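Serine/threonine-protein kinase/endoribonuclease IRE1 (Saccharomyces cerevisiae, PDB 2BE1) senses unfolded proteins in the endoplasmic reticulum through this lumenal domain and, once activated, splices HAC1 precursor mRNA to switch on unfolded-protein-response genes. Local coordinates at residues L4-S10 and D250-R256; E39-P43 and I122-I126; A204-S210 and V263-F267. One frame throughout, in Å; residues are numbered along the deposited sequence.

Contact 1: residues L4-S10 and D250-R256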
loop_
_atom_site.group_PDB
_atom_site.type_symbol
_atom_site.label_atom_id
_atom_site.label_comp_id
_atom_site.label_asym_id
_atom_site.label_seq_id
_atom_site.Cartn_x
_atom_site.Cartn_y
_atom_site.Cartn_z
ATOM N N LEU A 4 -10.654 25.150 10.396
ATOM C CA LEU A 4 -9.332 25.775 10.291
ATOM C C LEU A 4 -9.483 27.205 10.702
ATOM O O LEU A 4 -8.540 27.858 11.200
ATOM C CB LEU A 4 -8.813 25.716 8.847
ATOM C CG LEU A 4 -7.477 26.401 8.524
ATOM C CD1 LEU A 4 -6.286 25.632 9.093
ATOM C CD2 LEU A 4 -7.382 26.570 7.031
ATOM N N ASN A 5 -10.700 27.677 10.486
ATOM C CA ASN A 5 -11.021 29.021 10.800
ATOM C C ASN A 5 -10.477 29.492 12.146
ATOM O O ASN A 5 -9.550 30.304 12.168
ATOM C CB ASN A 5 -12.493 29.234 10.732
ATOM C CG ASN A 5 -12.781 30.641 10.654
ATOM O OD1 ASN A 5 -12.176 31.349 9.826
ATOM N ND2 ASN A 5 -13.623 31.126 11.567
ATOM N N GLU A 6 -11.027 28.978 13.254
ATOM C CA GLU A 6 -10.341 29.117 14.537
ATOM C C GLU A 6 -9.013 28.357 14.465
ATOM O O GLU A 6 -9.007 27.197 14.022
ATOM C CB GLU A 6 -11.166 28.521 15.660
ATOM C CG GLU A 6 -10.525 28.772 17.052
ATOM C CD GLU A 6 -9.419 27.737 17.478
ATOM O OE1 GLU A 6 -9.747 26.509 17.599
ATOM O OE2 GLU A 6 -8.241 28.161 17.724
ATOM N N LEU A 7 -7.918 28.994 14.904
ATOM C CA LEU A 7 -6.560 28.404 14.978
ATOM C C LEU A 7 -5.549 29.478 14.603
ATOM O O LEU A 7 -5.705 30.055 13.526
ATOM C CB LEU A 7 -6.411 27.205 14.030
ATOM C CG LEU A 7 -6.454 25.728 14.512
ATOM C CD1 LEU A 7 -7.261 25.523 15.762
ATOM C CD2 LEU A 7 -6.945 24.741 13.439
ATOM N N SER A 8 -4.549 29.776 15.457
ATOM C CA SER A 8 -3.463 30.723 15.053
ATOM C C SER A 8 -2.710 30.180 13.883
ATOM O O SER A 8 -2.405 28.997 13.849
ATOM C CB SER A 8 -2.376 30.928 16.103
ATOM O OG SER A 8 -2.908 31.325 17.322
ATOM N N LEU A 9 -2.394 31.027 12.929
ATOM C CA LEU A 9 -1.444 30.611 11.974
ATOM C C LEU A 9 -0.115 30.885 12.645
ATOM O O LEU A 9 0.188 31.972 13.030
ATOM C CB LEU A 9 -1.660 31.358 10.680
ATOM C CG LEU A 9 -0.701 31.291 9.505
ATOM C CD1 LEU A 9 -0.340 29.893 9.072
ATOM C CD2 LEU A 9 -1.446 31.941 8.421
ATOM N N SER A 10 0.656 29.854 12.853
ATOM C CA SER A 10 1.954 29.994 13.431
ATOM C C SER A 10 2.888 30.738 12.498
ATOM O O SER A 10 2.631 30.890 11.302
ATOM C CB SER A 10 2.500 28.598 13.694
ATOM O OG SER A 10 3.814 28.626 14.202
ATOM N N ASP A 250 2.114 24.863 6.160
ATOM C CA ASP A 250 1.635 25.897 7.112
ATOM C C ASP A 250 1.519 25.214 8.459
ATOM O O ASP A 250 1.251 24.024 8.502
ATOM C CB ASP A 250 0.301 26.506 6.657
ATOM C CG ASP A 250 0.497 27.726 5.745
ATOM O OD1 ASP A 250 1.644 28.195 5.630
ATOM O OD2 ASP A 250 -0.462 28.263 5.132
ATOM N N VAL A 251 1.788 25.909 9.558
ATOM C CA VAL A 251 1.473 25.313 10.891
ATOM C C VAL A 251 0.449 26.125 11.731
ATOM O O VAL A 251 0.644 27.259 12.032
ATOM C CB VAL A 251 2.760 24.768 11.702
ATOM C CG1 VAL A 251 4.037 25.244 11.123
ATOM C CG2 VAL A 251 2.707 25.070 13.173
ATOM N N PHE A 252 -0.668 25.539 12.063
ATOM C CA PHE A 252 -1.626 26.255 12.850
ATOM C C PHE A 252 -1.573 25.889 14.334
ATOM O O PHE A 252 -1.012 24.851 14.714
ATOM C CB PHE A 252 -3.006 25.997 12.295
ATOM C CG PHE A 252 -3.245 26.660 10.986
ATOM C CD1 PHE A 252 -2.533 26.292 9.868
ATOM C CD2 PHE A 252 -4.185 27.680 10.867
ATOM C CE1 PHE A 252 -2.754 26.932 8.655
ATOM C CE2 PHE A 252 -4.404 28.319 9.640
ATOM C CZ PHE A 252 -3.689 27.936 8.543
ATOM N N ASN A 253 -2.144 26.755 15.172
ATOM C CA ASN A 253 -2.183 26.540 16.619
ATOM C C ASN A 253 -3.605 26.447 17.071
ATOM O O ASN A 253 -4.392 27.368 16.863
ATOM C CB ASN A 253 -1.531 27.686 17.399
ATOM C CG ASN A 253 -0.051 27.891 17.052
ATOM O OD1 ASN A 253 0.707 26.922 16.958
ATOM N ND2 ASN A 253 0.372 29.165 16.885
ATOM N N ASP A 254 -3.934 25.327 17.691
ATOM C CA ASP A 254 -5.200 25.206 18.391
ATOM C C ASP A 254 -5.010 25.835 19.738
ATOM O O ASP A 254 -4.363 25.250 20.605
ATOM C CB ASP A 254 -5.583 23.744 18.594
ATOM C CG ASP A 254 -7.041 23.568 18.954
ATOM O OD1 ASP A 254 -7.661 22.595 18.432
ATOM O OD2 ASP A 254 -7.557 24.408 19.728
ATOM N N LEU A 255 -5.566 27.023 19.932
ATOM C CA LEU A 255 -5.313 27.744 21.188
ATOM C C LEU A 255 -5.978 27.166 22.463
ATOM O O LEU A 255 -5.396 27.283 23.548
ATOM C CB LEU A 255 -5.584 29.228 21.032
ATOM C CG LEU A 255 -4.541 29.760 20.066
ATOM C CD1 LEU A 255 -4.715 31.246 19.872
ATOM C CD2 LEU A 255 -3.150 29.424 20.585
ATOM N N ARG A 256 -7.167 26.555 22.338
ATOM C CA ARG A 256 -7.685 25.664 23.389
ATOM C C ARG A 256 -6.656 24.536 23.694
ATOM O O ARG A 256 -5.829 24.693 24.609
ATOM C CB ARG A 256 -9.058 25.080 23.015
ATOM C CG ARG A 256 -10.129 26.094 22.564
ATOM C CD ARG A 256 -10.199 26.313 21.020
ATOM N NE ARG A 256 -10.109 25.099 20.172
ATOM C CZ ARG A 256 -10.851 23.989 20.291
ATOM N NH1 ARG A 256 -11.755 23.862 21.266
ATOM N NH2 ARG A 256 -10.670 22.985 19.436
HETATM O O HOH W 1 2.550 29.176 9.531
#
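Phe-252 lies between two leucines of 4-10, one on each face of its ring. Leu-4 brings CD1 over the middle of one face, 3.3 Å from the ring centroid, in a CH-pi contact. The Leu-4 side chain, whose CG stands opposite its N (chi1 176°), crosses that of Phe-252 at about a right angle. On the opposite face Leu-9 CD1 sits off toward the rim, 3.8 Å from Phe-252 CE1. Leu-7 adds its CB at 3.9 Å from Phe-252 CD2 and sets CD1 against Asp-254 CA. Val-263 of the next strand also touches the ring. With an alanine at Phe-252, Leu-4 and Leu-9 would probably lose the surface they share, leaving a gap between the N-terminal loop and the sheet.

The backbones pair near the start of strand 8-17 and the last residues of strand 245-254, antiparallel neighbours in a five-stranded sheet of the lumenal domain. Ser-8 and Asn-253 form a hydrogen-bonded pair: Asn-253 N donates to Ser-8 O at 2.6 Å, while the return bond from Ser-8 N to Asn-253 O is weak. Leu-9 and Phe-252 are the non-hydrogen-bonded pair that follows, their side chains on one face of the sheet and those of Ser-8 and Asn-253 on the other.

Charged side chains cluster around Asp-254. Glu-6 OE1 makes a salt bridge to Arg-256 NE at 3.0 Å, the carboxylate and guanidinium planes 70° apart. Asp-254 OD2 bridges to the same Arg-256 NE at 2.7 Å, and Arg-256 NH2 reaches Asp-254 OD1 on its syn lone pair. One guanidinium thus offsets two carboxylates that would otherwise probably repel, while Asp-254 OD1 also accepts a hydrogen bond from the backbone N of Asn-1, the first residue of this fragment.

Contact 2: residues E39-P43 and I122-I126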
loop_
_atom_site.group_PDB
_atom_site.type_symbol
_atom_site.label_atom_id
_atom_site.label_comp_id
_atom_site.label_asym_id
_atom_site.label_seq_id
_atom_site.Cartn_x
_atom_site.Cartn_y
_atom_site.Cartn_z
ATOM N N GLU A 39 20.087 11.969 6.059
ATOM C CA GLU A 39 20.571 10.701 6.677
ATOM C C GLU A 39 19.540 10.247 7.632
ATOM O O GLU A 39 19.316 9.066 7.772
ATOM C CB GLU A 39 21.853 10.898 7.503
ATOM C CG GLU A 39 23.092 11.220 6.680
ATOM C CD GLU A 39 22.822 12.302 5.629
ATOM O OE1 GLU A 39 22.721 13.493 6.026
ATOM O OE2 GLU A 39 22.690 11.950 4.427
ATOM N N ASN A 40 18.924 11.212 8.303
ATOM C CA ASN A 40 17.855 10.936 9.242
ATOM C C ASN A 40 16.594 10.362 8.649
ATOM O O ASN A 40 15.868 9.656 9.331
ATOM C CB ASN A 40 17.548 12.158 10.066
ATOM C CG ASN A 40 18.686 12.506 10.972
ATOM O OD1 ASN A 40 18.993 13.668 11.166
ATOM N ND2 ASN A 40 19.349 11.494 11.514
ATOM N N PHE A 41 16.343 10.618 7.372
ATOM C CA PHE A 41 15.150 10.090 6.743
ATOM C C PHE A 41 15.550 9.230 5.564
ATOM O O PHE A 41 16.355 8.334 5.698
ATOM C CB PHE A 41 14.210 11.254 6.363
ATOM C CG PHE A 41 13.984 12.239 7.487
ATOM C CD1 PHE A 41 14.221 13.572 7.318
ATOM C CD2 PHE A 41 13.573 11.819 8.732
ATOM C CE1 PHE A 41 14.021 14.485 8.389
ATOM C CE2 PHE A 41 13.380 12.718 9.780
ATOM C CZ PHE A 41 13.605 14.050 9.608
ATOM N N GLN A 42 14.973 9.515 4.408
ATOM C CA GLN A 42 15.227 8.790 3.165
ATOM C C GLN A 42 15.245 9.816 2.045
ATOM O O GLN A 42 14.469 10.796 2.091
ATOM C CB GLN A 42 14.125 7.758 2.850
ATOM C CG GLN A 42 13.538 7.005 4.061
ATOM C CD GLN A 42 12.743 7.953 4.989
ATOM O OE1 GLN A 42 12.504 7.651 6.183
ATOM N NE2 GLN A 42 12.337 9.115 4.434
ATOM N N PRO A 43 16.162 9.620 1.065
ATOM C CA PRO A 43 16.154 10.200 -0.294
ATOM C C PRO A 43 14.730 10.219 -0.850
ATOM O O PRO A 43 14.021 9.202 -0.741
ATOM C CB PRO A 43 16.987 9.184 -1.124
ATOM C CG PRO A 43 17.585 8.173 -0.121
ATOM C CD PRO A 43 17.367 8.790 1.289
ATOM N N ILE A 122 5.115 6.140 7.722
ATOM C CA ILE A 122 5.871 6.546 8.931
ATOM C C ILE A 122 5.364 7.853 9.632
ATOM O O ILE A 122 4.866 8.770 8.990
ATOM C CB ILE A 122 7.349 6.732 8.615
ATOM C CG1 ILE A 122 8.091 5.426 8.674
ATOM C CG2 ILE A 122 8.027 7.546 9.670
ATOM C CD1 ILE A 122 9.640 5.645 8.754
ATOM N N MET A 123 5.532 7.966 10.945
ATOM C CA MET A 123 5.244 9.222 11.622
ATOM C C MET A 123 6.415 9.638 12.505
ATOM O O MET A 123 6.996 8.809 13.188
ATOM C CB MET A 123 4.008 9.065 12.483
ATOM C CG MET A 123 3.269 10.349 12.716
ATOM S SD MET A 123 1.679 10.290 11.867
ATOM C CE MET A 123 1.344 12.008 11.701
ATOM N N TYR A 124 6.765 10.921 12.485
ATOM C CA TYR A 124 7.823 11.459 13.345
ATOM C C TYR A 124 7.215 12.543 14.164
ATOM O O TYR A 124 6.346 13.284 13.674
ATOM C CB TYR A 124 8.913 12.129 12.538
ATOM C CG TYR A 124 9.696 11.223 11.643
ATOM C CD1 TYR A 124 9.327 11.068 10.306
ATOM C CD2 TYR A 124 10.821 10.540 12.114
ATOM C CE1 TYR A 124 10.020 10.235 9.463
ATOM C CE2 TYR A 124 11.547 9.712 11.275
ATOM C CZ TYR A 124 11.140 9.560 9.939
ATOM O OH TYR A 124 11.833 8.721 9.062
ATOM N N THR A 125 7.668 12.658 15.411
ATOM C CA THR A 125 7.379 13.869 16.193
ATOM C C THR A 125 8.705 14.579 16.448
ATOM O O THR A 125 9.686 13.970 16.886
ATOM C CB THR A 125 6.689 13.599 17.522
ATOM O OG1 THR A 125 7.551 12.784 18.315
ATOM C CG2 THR A 125 5.379 12.872 17.316
ATOM N N ILE A 126 8.718 15.869 16.147
ATOM C CA ILE A 126 9.924 16.611 16.082
ATOM C C ILE A 126 9.640 17.825 16.902
ATOM O O ILE A 126 8.521 18.325 16.878
ATOM C CB ILE A 126 10.182 17.001 14.636
ATOM C CG1 ILE A 126 10.377 15.754 13.790
ATOM C CG2 ILE A 126 11.423 17.862 14.524
ATOM C CD1 ILE A 126 10.658 16.022 12.361
#
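Asn-40, at the end of a short 3-10 segment, barely meets Tyr-124; its CB instead lies over the centre of the neighbouring Phe-41 ring, 4.1 Å above the plane. Phe-41 carries the contact. Its CG stands anti to the carbonyl carbon (chi1 -49°), and the ring turns one edge onto a face of Tyr-124 in a T-shaped stack, centroids 4.9 Å apart and planes at 67°. The touching edge is CD2 and CE2: Phe-41 CD2 comes to 3.5 Å from Tyr-124 CZ, and CE2 stands above the ring toward its rim. Phe-41 CZ is looser against Ile-126 CD1, at 4.5 Å. Next along, Gln-42 bends at chi2 and sends its amide toward the hydroxyl end of Tyr-124, the two side chains coming from opposite directions.

The loop between strands 31-36 and 45-46 is thereby packed on the side of strand 112-127 that carries Ile-122, Tyr-124 and Ile-126, all pointing toward it. Trp-194 makes a second edge-to-face pair with Phe-41, and Leu-22 of strand 22-26 and Ile-133 of strand 133-137 also pack on the Phe-41 side chain. Strands 133-137 and 167-179 pair with 112-127.

Contact 3: residues A204-S210 and V263-F267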
loop_
_atom_site.group_PDB
_atom_site.type_symbol
_atom_site.label_atom_id
_atom_site.label_comp_id
_atom_site.label_asym_id
_atom_site.label_seq_id
_atom_site.Cartn_x
_atom_site.Cartn_y
_atom_site.Cartn_z
ATOM N N ALA A 204 -6.947 20.886 5.165
ATOM C CA ALA A 204 -6.250 21.272 3.947
ATOM C C ALA A 204 -7.219 21.827 2.886
ATOM O O ALA A 204 -6.985 22.902 2.350
ATOM C CB ALA A 204 -5.469 20.135 3.431
ATOM N N LEU A 205 -8.340 21.163 2.631
ATOM C CA LEU A 205 -9.356 21.789 1.767
ATOM C C LEU A 205 -9.829 23.174 2.227
ATOM O O LEU A 205 -10.416 23.920 1.471
ATOM C CB LEU A 205 -10.562 20.890 1.586
ATOM C CG LEU A 205 -10.337 19.638 0.765
ATOM C CD1 LEU A 205 -9.207 18.741 1.401
ATOM C CD2 LEU A 205 -11.693 18.907 0.680
ATOM N N GLN A 206 -9.590 23.534 3.465
ATOM C CA GLN A 206 -10.077 24.812 3.889
ATOM C C GLN A 206 -9.015 25.830 3.628
ATOM O O GLN A 206 -9.330 26.989 3.353
ATOM C CB GLN A 206 -10.393 24.805 5.367
ATOM C CG GLN A 206 -11.407 23.773 5.778
ATOM C CD GLN A 206 -11.676 23.817 7.269
ATOM O OE1 GLN A 206 -11.892 22.771 7.883
ATOM N NE2 GLN A 206 -11.668 25.035 7.867
ATOM N N ASN A 207 -7.756 25.403 3.736
ATOM C CA ASN A 207 -6.585 26.295 3.522
ATOM C C ASN A 207 -6.371 26.642 2.024
ATOM O O ASN A 207 -5.287 26.489 1.403
ATOM C CB ASN A 207 -5.334 25.710 4.142
ATOM C CG ASN A 207 -4.360 26.749 4.493
ATOM O OD1 ASN A 207 -3.151 26.505 4.512
ATOM N ND2 ASN A 207 -4.866 27.945 4.762
ATOM N N THR A 208 -7.476 27.112 1.471
ATOM C CA THR A 208 -7.600 27.511 0.100
ATOM C C THR A 208 -6.609 28.634 -0.336
ATOM O O THR A 208 -6.113 28.629 -1.449
ATOM C CB THR A 208 -9.073 27.857 -0.163
ATOM O OG1 THR A 208 -9.250 27.950 -1.568
ATOM C CG2 THR A 208 -9.542 29.176 0.593
ATOM N N PHE A 209 -6.318 29.571 0.550
ATOM C CA PHE A 209 -5.312 30.584 0.282
ATOM C C PHE A 209 -4.855 31.084 1.638
ATOM O O PHE A 209 -5.641 31.065 2.598
ATOM C CB PHE A 209 -5.867 31.736 -0.572
ATOM C CG PHE A 209 -7.058 32.393 0.033
ATOM C CD1 PHE A 209 -6.904 33.349 1.076
ATOM C CD2 PHE A 209 -8.353 32.041 -0.396
ATOM C CE1 PHE A 209 -8.034 33.974 1.696
ATOM C CE2 PHE A 209 -9.515 32.651 0.208
ATOM C CZ PHE A 209 -9.353 33.634 1.255
ATOM N N SER A 210 -3.595 31.524 1.716
ATOM C CA SER A 210 -2.954 31.846 2.996
ATOM C C SER A 210 -3.816 32.785 3.843
ATOM O O SER A 210 -4.278 33.788 3.342
ATOM C CB SER A 210 -1.548 32.417 2.766
ATOM O OG SER A 210 -0.585 31.392 2.942
ATOM N N VAL A 263 -0.764 21.911 8.176
ATOM C CA VAL A 263 -1.546 21.755 6.961
ATOM C C VAL A 263 -0.733 22.282 5.732
ATOM O O VAL A 263 0.173 23.129 5.907
ATOM C CB VAL A 263 -2.961 22.402 7.114
ATOM C CG1 VAL A 263 -3.163 23.021 8.502
ATOM C CG2 VAL A 263 -3.207 23.427 6.045
ATOM N N PRO A 264 -0.966 21.728 4.500
ATOM C CA PRO A 264 -0.094 22.164 3.401
ATOM C C PRO A 264 -0.398 23.567 3.065
ATOM O O PRO A 264 -1.558 23.994 3.173
ATOM C CB PRO A 264 -0.510 21.274 2.235
ATOM C CG PRO A 264 -1.918 20.904 2.536
ATOM C CD PRO A 264 -1.919 20.699 4.039
ATOM N N HIS A 265 0.659 24.275 2.689
ATOM C CA HIS A 265 0.568 25.660 2.263
ATOM C C HIS A 265 -0.105 25.720 0.879
ATOM O O HIS A 265 0.283 24.958 0.013
ATOM C CB HIS A 265 1.961 26.254 2.215
ATOM C CG HIS A 265 1.967 27.725 1.972
ATOM N ND1 HIS A 265 1.538 28.287 0.796
ATOM C CD2 HIS A 265 2.334 28.752 2.756
ATOM C CE1 HIS A 265 1.661 29.597 0.848
ATOM N NE2 HIS A 265 2.137 29.903 2.034
ATOM N N PRO A 266 -1.099 26.623 0.666
ATOM C CA PRO A 266 -1.952 26.506 -0.524
ATOM C C PRO A 266 -1.089 26.745 -1.713
ATOM O O PRO A 266 0.109 26.814 -1.549
ATOM C CB PRO A 266 -2.984 27.628 -0.356
ATOM C CG PRO A 266 -2.413 28.554 0.636
ATOM C CD PRO A 266 -1.459 27.799 1.487
ATOM N N PHE A 267 -1.640 26.829 -2.917
ATOM C CA PHE A 267 -0.826 27.428 -4.038
ATOM C C PHE A 267 -1.627 28.287 -5.085
ATOM O O PHE A 267 -2.733 27.905 -5.544
ATOM C CB PHE A 267 0.188 26.410 -4.669
ATOM C CG PHE A 267 -0.285 25.803 -5.957
ATOM C CD1 PHE A 267 0.024 26.443 -7.181
ATOM C CD2 PHE A 267 -1.064 24.611 -5.953
ATOM C CE1 PHE A 267 -0.418 25.914 -8.391
ATOM C CE2 PHE A 267 -1.521 24.036 -7.165
ATOM C CZ PHE A 267 -1.200 24.687 -8.394
#
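The backbones of 204-210 and 263-267 come close at two places, with CA atoms 5.6 Å apart at Ala-204 and Val-263 and 5.3 Å apart at Phe-209 and Pro-266, and between them the loop kinks in an inverse gamma turn centred on Asn-207. At the first place Ala-204 CB rests on the ring of Pro-264, 3.6 Å from its CD. Asn-207 points toward the strand; having CG anti to its own N (chi1 -154°) brings the amide alongside Val-263, whose CG2 lies 3.7 Å from Asn-207 CB. The second place belongs to Pro-266, whose ring fits against the backbone beyond the turn: its CB faces the carbonyl oxygens of Asn-207 and Thr-208, and its CG lies 3.6 Å from Phe-209 CA. His-265 swings its imidazole to the hydroxyl of Ser-210, with NE2 3.2 Å from Ser-210 OG. The other ring nitrogen, His-265 ND1, donates to Pro-266 O at 3.1 Å, nearly straight at 170° and in the ring plane, which is likely to restrain the imidazole's rotation. Asp-250 of strand 245-254 touches Asn-207, Ser-210 and His-265.

The loop after helix 201-204 meets the end of strand 259-264 and the residues beyond it largely through proline rings, with polar groups of Asn-207, Ser-210 and His-265 beside them; the ND1 bond to Pro-266 O leaves NE2 facing Ser-210.

In the fold
From the N terminus, residues 4-10 open contact 1, which closes only at 250-256, some 240 residues later, and makes strands 8-17 and 245-254 neighbours in the five-stranded sheet. Contact 2 is nested within that loop: 39-43 meets 122-126 and joins the segment after strand 31-36 to the second sheet, through strand 112-127. Contact 3 opens at 204-210, after contact 2 has closed, and ends at 263-267, beyond contact 1, so contacts 1 and 3 cross. These two touch, with Asp-250 O and Val-263 N probably hydrogen-bonded between adjacent strands. Contact 2 stands apart, its centre about 24 Å from that of contact 1 and about 23 Å from that of contact 3.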